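Long-range contacts in tail fiber protein (Acinetobacter phage AM24, PDB 5W5P), which probably recognises, and perhaps degrades, the capsular polysaccharide of Acinetobacter baumannii as a trimeric tailspike of the phage: residues D195-R206 with R225-Y236; R62-G70 with P108-T116. All blocks are in the same frame, centred on the assembly; numbering follows the deposited sequence.

Interaction 1 (D195-R206 with R225-Y236)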
loop_
_atom_site.group_PDB
_atom_site.type_symbol
_atom_site.label_atom_id
_atom_site.label_comp_id
_atom_site.label_asym_id
_atom_site.label_seq_id
_atom_site.Cartn_x
_atom_site.Cartn_y
_atom_site.Cartn_z
ATOM N N ASP A 195 32.466 -9.874 10.847
ATOM C CA ASP A 195 32.466 -9.601 9.420
ATOM C C ASP A 195 31.099 -9.908 8.824
ATOM O O ASP A 195 30.302 -10.662 9.391
ATOM C CB ASP A 195 33.552 -10.414 8.715
ATOM C CG ASP A 195 34.937 -9.853 8.951
ATOM O OD1 ASP A 195 35.050 -8.627 9.162
ATOM O OD2 ASP A 195 35.914 -10.629 8.922
ATOM N N ASP A 196 30.830 -9.302 7.668
ATOM C CA ASP A 196 29.536 -9.443 6.998
ATOM C C ASP A 196 29.531 -10.708 6.136
ATOM O O ASP A 196 29.508 -10.672 4.904
ATOM C CB ASP A 196 29.223 -8.201 6.176
ATOM C CG ASP A 196 27.739 -7.898 6.127
ATOM O OD1 ASP A 196 26.973 -8.598 6.824
ATOM O OD2 ASP A 196 27.337 -6.963 5.392
ATOM N N LEU A 197 29.528 -11.850 6.823
ATOM C CA LEU A 197 29.585 -13.157 6.167
ATOM C C LEU A 197 28.175 -13.588 5.761
ATOM O O LEU A 197 27.625 -14.583 6.234
ATOM C CB LEU A 197 30.244 -14.179 7.082
ATOM C CG LEU A 197 31.537 -13.719 7.757
ATOM C CD1 LEU A 197 32.108 -14.829 8.630
ATOM C CD2 LEU A 197 32.551 -13.288 6.710
ATOM N N TYR A 198 27.599 -12.809 4.855
ATOM C CA TYR A 198 26.213 -12.970 4.443
ATOM C C TYR A 198 26.115 -13.695 3.107
ATOM O O TYR A 198 27.106 -13.942 2.418
ATOM C CB TYR A 198 25.527 -11.599 4.342
ATOM C CG TYR A 198 25.880 -10.852 3.071
ATOM C CD1 TYR A 198 27.058 -10.121 2.978
ATOM C CD2 TYR A 198 25.041 -10.889 1.959
ATOM C CE1 TYR A 198 27.392 -9.447 1.821
ATOM C CE2 TYR A 198 25.368 -10.218 0.796
ATOM C CZ TYR A 198 26.545 -9.501 0.732
ATOM O OH TYR A 198 26.871 -8.836 -0.426
ATOM N N THR A 199 24.881 -14.019 2.737
ATOM C CA THR A 199 24.564 -14.394 1.367
ATOM C C THR A 199 23.145 -13.917 1.090
ATOM O O THR A 199 22.332 -13.805 2.012
ATOM C CB THR A 199 24.732 -15.906 1.134
ATOM O OG1 THR A 199 24.532 -16.208 -0.253
ATOM C CG2 THR A 199 23.756 -16.713 1.983
ATOM N N ALA A 200 22.859 -13.595 -0.174
ATOM C CA ALA A 200 21.651 -12.854 -0.519
ATOM C C ALA A 200 20.877 -13.542 -1.637
ATOM O O ALA A 200 21.390 -14.422 -2.332
ATOM C CB ALA A 200 21.980 -11.408 -0.928
ATOM N N ALA A 201 19.621 -13.100 -1.791
ATOM C CA ALA A 201 18.656 -13.562 -2.786
ATOM C C ALA A 201 18.123 -14.951 -2.451
ATOM O O ALA A 201 18.629 -15.959 -2.958
ATOM C CB ALA A 201 19.253 -13.549 -4.197
ATOM N N LEU A 202 17.078 -15.007 -1.625
ATOM C CA LEU A 202 16.519 -16.264 -1.149
ATOM C C LEU A 202 15.001 -16.182 -1.133
ATOM O O LEU A 202 14.435 -15.245 -0.565
ATOM C CB LEU A 202 17.042 -16.589 0.256
ATOM C CG LEU A 202 16.331 -17.696 1.040
ATOM C CD1 LEU A 202 16.469 -19.022 0.314
ATOM C CD2 LEU A 202 16.886 -17.787 2.450
ATOM N N GLU A 203 14.347 -17.158 -1.751
ATOM C CA GLU A 203 12.912 -17.369 -1.603
ATOM C C GLU A 203 12.697 -18.589 -0.716
ATOM O O GLU A 203 13.236 -19.662 -0.998
ATOM C CB GLU A 203 12.233 -17.570 -2.960
ATOM C CG GLU A 203 12.721 -16.626 -4.055
ATOM C CD GLU A 203 11.977 -15.305 -4.061
ATOM O OE1 GLU A 203 12.622 -14.253 -3.882
ATOM O OE2 GLU A 203 10.742 -15.313 -4.234
ATOM N N ILE A 204 11.929 -18.431 0.359
ATOM C CA ILE A 204 11.768 -19.515 1.322
ATOM C C ILE A 204 10.322 -19.569 1.784
ATOM O O ILE A 204 9.721 -18.531 2.083
ATOM C CB ILE A 204 12.718 -19.352 2.525
ATOM C CG1 ILE A 204 12.356 -20.328 3.641
ATOM C CG2 ILE A 204 12.694 -17.913 3.043
ATOM C CD1 ILE A 204 13.362 -20.332 4.769
ATOM N N GLY A 205 9.755 -20.776 1.813
ATOM C CA GLY A 205 8.494 -21.040 2.475
ATOM C C GLY A 205 7.385 -21.557 1.582
ATOM O O GLY A 205 6.432 -22.161 2.097
ATOM N N ARG A 206 7.460 -21.339 0.271
ATOM C CA ARG A 206 6.413 -21.812 -0.634
ATOM C C ARG A 206 6.180 -23.312 -0.457
ATOM O O ARG A 206 7.088 -24.120 -0.673
ATOM C CB ARG A 206 6.792 -21.496 -2.081
ATOM C CG ARG A 206 5.673 -21.721 -3.096
ATOM C CD ARG A 206 4.564 -20.694 -2.933
ATOM N NE ARG A 206 5.061 -19.328 -3.088
ATOM C CZ ARG A 206 4.339 -18.235 -2.854
ATOM N NH1 ARG A 206 3.081 -18.346 -2.451
ATOM N NH2 ARG A 206 4.877 -17.032 -3.023
ATOM N N ARG A 225 22.850 -13.439 8.733
ATOM C CA ARG A 225 23.611 -13.937 7.592
ATOM C C ARG A 225 22.810 -14.058 6.306
ATOM O O ARG A 225 23.410 -14.306 5.255
ATOM C CB ARG A 225 24.221 -15.314 7.910
ATOM C CG ARG A 225 24.927 -15.389 9.241
ATOM C CD ARG A 225 25.968 -14.288 9.402
ATOM N NE ARG A 225 26.724 -14.420 10.644
ATOM C CZ ARG A 225 27.703 -13.600 11.012
ATOM N NH1 ARG A 225 28.039 -12.579 10.235
ATOM N NH2 ARG A 225 28.332 -13.789 12.166
ATOM N N LEU A 226 21.491 -13.882 6.351
ATOM C CA LEU A 226 20.627 -14.022 5.185
ATOM C C LEU A 226 19.972 -12.677 4.903
ATOM O O LEU A 226 19.120 -12.223 5.676
ATOM C CB LEU A 226 19.580 -15.113 5.416
ATOM C CG LEU A 226 20.164 -16.524 5.555
ATOM C CD1 LEU A 226 19.078 -17.596 5.615
ATOM C CD2 LEU A 226 21.128 -16.803 4.420
ATOM N N TYR A 227 20.379 -12.040 3.807
ATOM C CA TYR A 227 19.819 -10.774 3.357
ATOM C C TYR A 227 19.021 -10.991 2.079
ATOM O O TYR A 227 19.157 -12.015 1.404
ATOM C CB TYR A 227 20.915 -9.733 3.098
ATOM C CG TYR A 227 21.820 -9.428 4.274
ATOM C CD1 TYR A 227 21.427 -9.714 5.576
ATOM C CD2 TYR A 227 23.067 -8.831 4.078
ATOM C CE1 TYR A 227 22.253 -9.433 6.649
ATOM C CE2 TYR A 227 23.902 -8.542 5.150
ATOM C CZ TYR A 227 23.489 -8.847 6.430
ATOM O OH TYR A 227 24.300 -8.568 7.504
ATOM N N ASN A 228 18.200 -9.998 1.743
ATOM C CA ASN A 228 17.359 -10.024 0.551
ATOM C C ASN A 228 16.533 -11.312 0.504
ATOM O O ASN A 228 16.667 -12.143 -0.396
ATOM C CB ASN A 228 18.198 -9.852 -0.719
ATOM C CG ASN A 228 18.870 -8.485 -0.805
ATOM O OD1 ASN A 228 19.075 -7.812 0.204
ATOM N ND2 ASN A 228 19.226 -8.080 -2.016
ATOM N N VAL A 229 15.668 -11.461 1.505
ATOM C CA VAL A 229 14.909 -12.686 1.727
ATOM C C VAL A 229 13.434 -12.404 1.484
ATOM O O VAL A 229 12.867 -11.475 2.072
ATOM C CB VAL A 229 15.126 -13.231 3.149
ATOM C CG1 VAL A 229 14.413 -14.569 3.321
ATOM C CG2 VAL A 229 16.611 -13.365 3.443
ATOM N N ASN A 230 12.813 -13.214 0.632
ATOM C CA ASN A 230 11.365 -13.214 0.435
ATOM C C ASN A 230 10.803 -14.452 1.132
ATOM O O ASN A 230 10.970 -15.576 0.651
ATOM C CB ASN A 230 11.014 -13.208 -1.051
ATOM C CG ASN A 230 11.075 -11.823 -1.663
ATOM O OD1 ASN A 230 10.762 -10.827 -1.013
ATOM N ND2 ASN A 230 11.484 -11.752 -2.923
HETATM N N MSE A 231 10.152 -14.246 2.273
HETATM C CA MSE A 231 9.442 -15.318 2.964
HETATM C C MSE A 231 7.956 -15.248 2.653
HETATM O O MSE A 231 7.253 -14.403 3.199
HETATM C CB MSE A 231 9.648 -15.233 4.473
HETATM C CG MSE A 231 11.079 -15.376 4.908
HETATM SE SE MSE A 231 11.281 -15.346 6.840
HETATM C CE MSE A 231 10.890 -17.203 7.264
ATOM N N LYS A 232 7.475 -16.138 1.786
ATOM C CA LYS A 232 6.100 -16.077 1.315
ATOM C C LYS A 232 5.527 -17.482 1.170
ATOM O O LYS A 232 6.239 -18.431 0.823
ATOM C CB LYS A 232 6.000 -15.328 -0.026
ATOM C CG LYS A 232 6.393 -13.847 0.032
ATOM C CD LYS A 232 6.844 -13.317 -1.328
ATOM C CE LYS A 232 5.715 -13.373 -2.357
ATOM N NZ LYS A 232 6.214 -13.205 -3.767
ATOM N N GLY A 233 4.224 -17.601 1.439
ATOM C CA GLY A 233 3.488 -18.820 1.173
ATOM C C GLY A 233 3.676 -19.939 2.169
ATOM O O GLY A 233 3.201 -21.052 1.918
ATOM N N GLY A 234 4.343 -19.690 3.293
ATOM C CA GLY A 234 4.594 -20.749 4.250
ATOM C C GLY A 234 3.680 -20.744 5.456
ATOM O O GLY A 234 3.075 -19.720 5.787
ATOM N N ARG A 235 3.561 -21.899 6.106
ATOM C CA ARG A 235 2.868 -22.032 7.379
ATOM C C ARG A 235 3.907 -22.132 8.487
ATOM O O ARG A 235 4.893 -22.865 8.354
ATOM C CB ARG A 235 1.959 -23.264 7.389
ATOM C CG ARG A 235 0.715 -23.122 8.272
ATOM C CD ARG A 235 1.033 -23.283 9.753
ATOM N NE ARG A 235 -0.176 -23.371 10.570
ATOM C CZ ARG A 235 -0.963 -22.341 10.878
ATOM N NH1 ARG A 235 -0.671 -21.117 10.457
ATOM N NH2 ARG A 235 -2.044 -22.533 11.619
ATOM N N TYR A 236 3.688 -21.390 9.570
ATOM C CA TYR A 236 4.593 -21.375 10.713
ATOM C C TYR A 236 3.771 -21.586 11.972
ATOM O O TYR A 236 2.871 -20.794 12.268
ATOM C CB TYR A 236 5.374 -20.062 10.794
ATOM C CG TYR A 236 6.256 -19.813 9.600
ATOM C CD1 TYR A 236 5.738 -19.284 8.425
ATOM C CD2 TYR A 236 7.608 -20.104 9.645
ATOM C CE1 TYR A 236 6.544 -19.053 7.333
ATOM C CE2 TYR A 236 8.424 -19.879 8.557
ATOM C CZ TYR A 236 7.889 -19.356 7.405
ATOM O OH TYR A 236 8.702 -19.140 6.322
HETATM O O HOH W 1 26.479 -11.398 7.910
HETATM O O HOH W 2 9.102 -13.519 -5.119
HETATM O O HOH W 3 7.597 -18.436 4.143
#
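Glu203 OE1 is gripped from two sources: Asn230 ND2 donates to it at 2.9 Å, and His266 NE2 of a second subunit also bonds to it. Asn230 reaches the carboxylate on its syn side, with amide and carboxylate planes 80° apart. A water donates to Glu203 OE2 and accepts only a weak bond from Lys232 NZ, whose salt bridge is with Glu264 of the second subunit. At the loop end, Tyr227 OH donates to the syn lone pair of Asp196 OD1 (2.8 Å), and this oxygen also accepts a hydrogen bond from a water, which in turn accepts from Arg225 NH1. Tyr198 CB rests over the face of the Tyr227 ring, 3.9 Å from its centroid. Strands 199-204 and 229-232 run parallel, 6° apart, linked by bonds such as Asn230 N to Leu202 O (2.9 Å). On the face away from Glu203, Ile204 CG2 meets Val229 CG1 and lies 3.5 Å from CG of the selenomethionine Met231. Strand 199-204 lies between the parallel strands 164-169 and 229-232, and the latter pairs onward with 260-263. Strands 182-184 and 219-222 pack against Ile204 inside this right-handed parallel beta-helix, while the Glu203 face looks to the trimer partner.

Interaction 2 (R62-G70 with P108-T116)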
loop_
_atom_site.group_PDB
_atom_site.type_symbol
_atom_site.label_atom_id
_atom_site.label_comp_id
_atom_site.label_asym_id
_atom_site.label_seq_id
_atom_site.Cartn_x
_atom_site.Cartn_y
_atom_site.Cartn_z
ATOM N N ARG A 62 15.971 -46.182 -1.317
ATOM C CA ARG A 62 17.335 -46.126 -0.799
ATOM C C ARG A 62 17.732 -47.439 -0.142
ATOM O O ARG A 62 18.788 -47.999 -0.451
ATOM C CB ARG A 62 17.481 -44.970 0.192
ATOM C CG ARG A 62 17.818 -43.634 -0.443
ATOM C CD ARG A 62 18.046 -42.551 0.609
ATOM N NE ARG A 62 19.080 -42.931 1.572
ATOM C CZ ARG A 62 20.367 -42.617 1.451
ATOM N NH1 ARG A 62 20.784 -41.910 0.408
ATOM N NH2 ARG A 62 21.235 -43.005 2.375
ATOM N N SER A 63 16.899 -47.931 0.771
ATOM C CA SER A 63 17.084 -49.227 1.404
ATOM C C SER A 63 15.721 -49.886 1.578
ATOM O O SER A 63 14.679 -49.317 1.243
ATOM C CB SER A 63 17.791 -49.095 2.753
ATOM O OG SER A 63 16.967 -48.420 3.692
ATOM N N ASN A 64 15.737 -51.108 2.113
ATOM C CA ASN A 64 14.488 -51.822 2.369
ATOM C C ASN A 64 13.640 -51.144 3.440
ATOM O O ASN A 64 12.423 -51.381 3.496
ATOM C CB ASN A 64 14.743 -53.272 2.783
ATOM C CG ASN A 64 15.422 -54.089 1.700
ATOM O OD1 ASN A 64 14.919 -54.196 0.573
ATOM N ND2 ASN A 64 16.551 -54.682 2.034
ATOM N N THR A 65 14.259 -50.335 4.311
ATOM C CA THR A 65 13.526 -49.588 5.322
ATOM C C THR A 65 13.246 -48.149 4.917
ATOM O O THR A 65 12.280 -47.567 5.416
ATOM C CB THR A 65 14.290 -49.586 6.649
ATOM O OG1 THR A 65 15.685 -49.445 6.388
ATOM C CG2 THR A 65 14.066 -50.892 7.411
ATOM N N TYR A 66 14.033 -47.575 4.005
ATOM C CA TYR A 66 13.872 -46.190 3.561
ATOM C C TYR A 66 13.194 -46.191 2.193
ATOM O O TYR A 66 13.828 -46.495 1.177
ATOM C CB TYR A 66 15.226 -45.482 3.498
ATOM C CG TYR A 66 15.144 -43.981 3.343
ATOM C CD1 TYR A 66 14.911 -43.407 2.099
ATOM C CD2 TYR A 66 15.303 -43.134 4.440
ATOM C CE1 TYR A 66 14.829 -42.032 1.949
ATOM C CE2 TYR A 66 15.226 -41.752 4.298
ATOM C CZ TYR A 66 14.987 -41.210 3.049
ATOM O OH TYR A 66 14.909 -39.847 2.887
ATOM N N LEU A 67 11.913 -45.835 2.165
ATOM C CA LEU A 67 11.100 -45.975 0.964
ATOM C C LEU A 67 11.205 -44.795 0.007
ATOM O O LEU A 67 10.583 -44.837 -1.057
ATOM C CB LEU A 67 9.635 -46.192 1.349
ATOM C CG LEU A 67 9.396 -47.217 2.458
ATOM C CD1 LEU A 67 7.934 -47.232 2.871
ATOM C CD2 LEU A 67 9.849 -48.596 2.011
ATOM N N GLN A 68 11.968 -43.756 0.336
ATOM C CA GLN A 68 12.158 -42.621 -0.558
ATOM C C GLN A 68 13.549 -42.681 -1.189
ATOM O O GLN A 68 14.320 -43.620 -0.970
ATOM C CB GLN A 68 11.934 -41.305 0.193
ATOM C CG GLN A 68 10.500 -41.098 0.650
ATOM C CD GLN A 68 9.534 -40.988 -0.516
ATOM O OE1 GLN A 68 9.742 -40.195 -1.440
ATOM N NE2 GLN A 68 8.474 -41.792 -0.486
ATOM N N GLY A 69 13.859 -41.671 -2.002
ATOM C CA GLY A 69 15.159 -41.552 -2.627
ATOM C C GLY A 69 15.317 -42.250 -3.962
ATOM O O GLY A 69 16.401 -42.170 -4.558
ATOM N N GLY A 70 14.290 -42.937 -4.449
ATOM C CA GLY A 70 14.384 -43.603 -5.729
ATOM C C GLY A 70 14.462 -42.630 -6.893
ATOM O O GLY A 70 14.292 -41.419 -6.758
ATOM N N PRO A 108 16.051 -33.606 -0.335
ATOM C CA PRO A 108 16.934 -34.172 0.703
ATOM C C PRO A 108 16.746 -35.659 0.898
ATOM O O PRO A 108 17.649 -36.318 1.431
ATOM C CB PRO A 108 16.566 -33.396 1.974
ATOM C CG PRO A 108 15.990 -32.142 1.480
ATOM C CD PRO A 108 15.276 -32.470 0.187
ATOM N N CYS A 109 15.606 -36.214 0.474
ATOM C CA CYS A 109 15.378 -37.643 0.629
ATOM C C CYS A 109 16.310 -38.469 -0.240
ATOM O O CYS A 109 16.556 -39.635 0.082
ATOM C CB CYS A 109 13.928 -37.999 0.301
ATOM S SG CYS A 109 12.761 -37.675 1.651
ATOM N N TRP A 110 16.826 -37.895 -1.329
ATOM C CA TRP A 110 17.827 -38.585 -2.132
ATOM C C TRP A 110 19.018 -39.014 -1.284
ATOM O O TRP A 110 19.596 -40.087 -1.507
ATOM C CB TRP A 110 18.287 -37.681 -3.273
ATOM C CG TRP A 110 17.204 -37.320 -4.225
ATOM C CD1 TRP A 110 15.980 -37.912 -4.340
ATOM C CD2 TRP A 110 17.249 -36.289 -5.216
ATOM N NE1 TRP A 110 15.256 -37.308 -5.343
ATOM C CE2 TRP A 110 16.013 -36.307 -5.893
ATOM C CE3 TRP A 110 18.214 -35.349 -5.594
ATOM C CZ2 TRP A 110 15.717 -35.422 -6.923
ATOM C CZ3 TRP A 110 17.918 -34.470 -6.619
ATOM C CH2 TRP A 110 16.680 -34.513 -7.272
ATOM N N PHE A 111 19.392 -38.194 -0.302
ATOM C CA PHE A 111 20.561 -38.431 0.533
ATOM C C PHE A 111 20.225 -39.084 1.864
ATOM O O PHE A 111 21.130 -39.295 2.679
ATOM C CB PHE A 111 21.307 -37.118 0.784
ATOM C CG PHE A 111 21.740 -36.420 -0.468
ATOM C CD1 PHE A 111 20.926 -35.473 -1.068
ATOM C CD2 PHE A 111 22.963 -36.713 -1.047
ATOM C CE1 PHE A 111 21.323 -34.828 -2.223
ATOM C CE2 PHE A 111 23.367 -36.075 -2.202
ATOM C CZ PHE A 111 22.546 -35.130 -2.789
ATOM N N GLY A 112 18.961 -39.395 2.113
ATOM C CA GLY A 112 18.573 -40.105 3.312
ATOM C C GLY A 112 17.955 -39.274 4.414
ATOM O O GLY A 112 17.960 -39.719 5.566
ATOM N N ALA A 113 17.427 -38.090 4.106
ATOM C CA ALA A 113 16.769 -37.282 5.124
ATOM C C ALA A 113 15.572 -38.027 5.701
ATOM O O ALA A 113 14.686 -38.471 4.965
ATOM C CB ALA A 113 16.326 -35.942 4.535
ATOM N N ASP A 114 15.550 -38.164 7.026
ATOM C CA ASP A 114 14.493 -38.901 7.706
ATOM C C ASP A 114 13.153 -38.198 7.531
ATOM O O ASP A 114 12.917 -37.143 8.127
ATOM C CB ASP A 114 14.843 -39.066 9.191
ATOM C CG ASP A 114 13.746 -39.745 9.987
ATOM O OD1 ASP A 114 13.752 -39.615 11.230
ATOM O OD2 ASP A 114 12.888 -40.421 9.381
ATOM N N TYR A 115 12.273 -38.773 6.710
ATOM C CA TYR A 115 10.953 -38.214 6.442
ATOM C C TYR A 115 9.943 -38.508 7.550
ATOM O O TYR A 115 8.754 -38.216 7.377
ATOM C CB TYR A 115 10.422 -38.730 5.099
ATOM C CG TYR A 115 10.541 -40.231 4.916
ATOM C CD1 TYR A 115 9.550 -41.088 5.380
ATOM C CD2 TYR A 115 11.645 -40.790 4.283
ATOM C CE1 TYR A 115 9.653 -42.458 5.221
ATOM C CE2 TYR A 115 11.758 -42.160 4.117
ATOM C CZ TYR A 115 10.759 -42.992 4.586
ATOM O OH TYR A 115 10.870 -44.361 4.427
ATOM N N THR A 116 10.381 -39.073 8.677
ATOM C CA THR A 116 9.510 -39.288 9.824
ATOM C C THR A 116 9.763 -38.312 10.966
ATOM O O THR A 116 8.991 -38.311 11.931
ATOM C CB THR A 116 9.651 -40.724 10.355
ATOM O OG1 THR A 116 10.919 -40.882 11.005
ATOM C CG2 THR A 116 9.526 -41.728 9.223
#
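Neither segment forms a long regular element: residues 62-70 bend as a loop against the 3-10 turn 108-110 and the chain after it, and the nearest CA atoms across the contact are those of Gly69 and Trp110, 4.0 Å apart. Tyr66 and Tyr115 form a T-shaped (edge-to-face) pair, centroids 4.8 Å apart and planes at 72°, with Tyr115 CE2 above the centre of the Tyr66 ring. Both hydroxyls are tied to backbone. Tyr66 OH gives a short bond to Ala113 O (2.5 Å), approaching from above the carbonyl plane, whereas Tyr115 OH accepts from Leu67 N at 2.9 Å in a nearly straight bond (167°). With CG of Tyr115 lodged between its backbone N and carbonyl carbon (chi1 48°), the ring swings toward residues 66-68. Gln68 CG then lies over its face in a CH-pi contact, 4.1 Å from the centroid, and the amide end bonds onward to Arg143. Across the Tyr66 ring from Tyr115 runs the Arg62 side chain. Its NH1 donates to Trp110 O at 2.9 Å, and the Phe111-Gly112 peptide covers one face of the guanidinium, while NH2 makes a salt bridge with Asp86. Three contacts thus hold this flat group from different directions and should limit its rotation. Within residues 108-116, Pro108 O accepts from Phe111 N and Ala113 N on opposite faces of its plane, and Asp114 OD2 closes an Asx turn by accepting from Thr116 N. The arrangement is a loop-to-loop junction: the connection between strands 56-59 and 71-75 of the N-terminal antiparallel sheet docks on the chain that leads into helix 122-132, consistent with a small N-terminal domain packed on the start of the parallel beta-helix, the solenoid body that phage tailspikes commonly have.

Interactions 1 and 2 follow one another along the chain, with centres 27 Å apart and no direct touch. Interaction 1 belongs to the buried body of the beta-helix, where neighbouring coils repeat a parallel backbone ladder, apolar residues fill the interior, and polar groups on the outer face engage another subunit. Interaction 2, only partly buried, lies toward the N-terminal end and has no strand pairing at all; its grip comes from aromatic packing and from side chains bonding to backbone atoms of irregular loops. They share no element, yet the chain leaving residues 108-116 passes through helix 122-132 into strand 135-140, which pairs with 164-169, the neighbour of strand 199-204 of interaction 1.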